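PDB 7M59: tautomerase domain-containing protein from Gammaproteobacteria bacterium SG8_31, which is of unknown function but belongs by its family to the tautomerase superfamily of small, beta-alpha-beta proteins that assemble into oligomers. Local coordinates for residues Asp6-Gln9 against Gly10-Ala13. Residues are numbered along the deposited sequence; the frame is centred on the assembly and turned at random.
Sequences DIRQ and GRTA
The guanidinium of Arg-11 meets Arg-8 in two ways. At its edge, close to its plane, lies the carbonyl O of Arg-8. The terminal nitrogen NH1 of Arg-11 lies over one face of the Arg-8 guanidinium. The two planes are nearly perpendicular, 88° apart, and Arg-11 NH2 comes 3.7 Å from Arg-8 NH2. The firm link is a bent hydrogen bond from Arg-11 NH1 to Arg-8 O, 2.9 Å long, with an angle of 144° at the hydrogen. The donor is tilted from the carbonyl plane. A bend at chi2 (80°) folds the Arg-11 chain back toward the end of strand 2-8. One water accepts from Arg-11 NH1 at 3.2 Å and accepts more weakly from Arg-8 N and NE. A second water donates to Arg-8 O and accepts from Arg-11 N. Gly-10 takes a positive phi between the two arginines. Arg-8 NH1 also binds Pro-58 O, while Arg-11 NE binds Ile-31 O of a neighbouring subunit; the Arg-11 guanidinium makes a cation-pi contact with Tyr-60 of its own chain. Two like charges thus sit close at the end of strand 2-8 and the loop that follows it, before helix 13-31, and carbonyls, water and an aromatic ring probably offset their repulsion.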
loop_
_atom_site.group_PDB
_atom_site.type_symbol
_atom_site.label_atom_id
_atom_site.label_comp_id
_atom_site.label_asym_id
_atom_site.label_seq_id
_atom_site.Cartn_x
_atom_site.Cartn_y
_atom_site.Cartn_z
ATOM N N ASP A 6 -8.653 -3.083 0.650
ATOM C CA ASP A 6 -9.159 -2.454 -0.568
ATOM C C ASP A 6 -10.347 -3.273 -1.049
ATOM O O ASP A 6 -10.181 -4.360 -1.621
ATOM C CB ASP A 6 -8.078 -2.363 -1.635
ATOM C CG ASP A 6 -7.089 -1.250 -1.366
ATOM O OD1 ASP A 6 -7.392 -0.080 -1.709
ATOM O OD2 ASP A 6 -6.013 -1.562 -0.830
ATOM N N ILE A 7 -11.550 -2.743 -0.823
ATOM C CA ILE A 7 -12.792 -3.456 -1.091
ATOM C C ILE A 7 -13.609 -2.683 -2.117
ATOM O O ILE A 7 -13.392 -1.495 -2.362
ATOM C CB ILE A 7 -13.603 -3.682 0.202
ATOM C CG1 ILE A 7 -14.174 -2.354 0.717
ATOM C CG2 ILE A 7 -12.729 -4.348 1.259
ATOM C CD1 ILE A 7 -15.062 -2.520 1.974
ATOM N N ARG A 8 -14.566 -3.372 -2.728
ATOM C CA ARG A 8 -15.443 -2.698 -3.677
ATOM C C ARG A 8 -16.500 -1.884 -2.935
ATOM O O ARG A 8 -16.985 -2.289 -1.876
ATOM C CB ARG A 8 -16.093 -3.712 -4.619
ATOM C CG ARG A 8 -15.145 -4.207 -5.728
ATOM C CD ARG A 8 -15.707 -5.444 -6.436
ATOM N NE ARG A 8 -15.889 -6.495 -5.447
ATOM C CZ ARG A 8 -16.933 -7.310 -5.365
ATOM N NH1 ARG A 8 -17.928 -7.243 -6.247
ATOM N NH2 ARG A 8 -16.974 -8.198 -4.381
ATOM N N GLN A 9 -16.838 -0.725 -3.502
ATOM C CA GLN A 9 -17.829 0.176 -2.929
ATOM C C GLN A 9 -19.204 -0.491 -2.886
ATOM O O GLN A 9 -19.481 -1.444 -3.615
ATOM C CB GLN A 9 -17.911 1.460 -3.761
ATOM C CG GLN A 9 -18.340 1.182 -5.197
ATOM C CD GLN A 9 -18.180 2.373 -6.130
ATOM O OE1 GLN A 9 -17.556 3.375 -5.783
ATOM N NE2 GLN A 9 -18.748 2.263 -7.327
ATOM N N GLY A 10 -20.074 0.026 -2.021
ATOM C CA GLY A 10 -21.464 -0.413 -1.981
ATOM C C GLY A 10 -21.905 -1.054 -0.684
ATOM O O GLY A 10 -23.106 -1.332 -0.526
ATOM N N ARG A 11 -20.996 -1.315 0.251
ATOM C CA ARG A 11 -21.374 -1.866 1.540
ATOM C C ARG A 11 -21.890 -0.767 2.464
ATOM O O ARG A 11 -21.548 0.411 2.330
ATOM C CB ARG A 11 -20.187 -2.569 2.196
ATOM C CG ARG A 11 -19.998 -4.018 1.785
ATOM C CD ARG A 11 -19.295 -4.134 0.444
ATOM N NE ARG A 11 -19.094 -5.535 0.098
ATOM C CZ ARG A 11 -18.215 -5.967 -0.797
ATOM N NH1 ARG A 11 -17.436 -5.103 -1.440
ATOM N NH2 ARG A 11 -18.103 -7.269 -1.036
ATOM N N THR A 12 -22.709 -1.175 3.433
ATOM C CA THR A 12 -23.206 -0.246 4.434
ATOM C C THR A 12 -22.123 0.068 5.459
ATOM O O THR A 12 -21.135 -0.659 5.604
ATOM C CB THR A 12 -24.427 -0.822 5.157
ATOM O OG1 THR A 12 -24.008 -1.891 6.016
ATOM C CG2 THR A 12 -25.448 -1.342 4.159
ATOM N N ALA A 13 -22.331 1.166 6.193
ATOM C CA ALA A 13 -21.439 1.492 7.301
ATOM C C ALA A 13 -21.358 0.347 8.302
ATOM O O ALA A 13 -20.296 0.089 8.884
ATOM C CB ALA A 13 -21.905 2.776 7.992
HETATM O O HOH W 1 -14.808 -6.664 -2.284
HETATM O O HOH W 2 -18.090 -0.973 0.349
#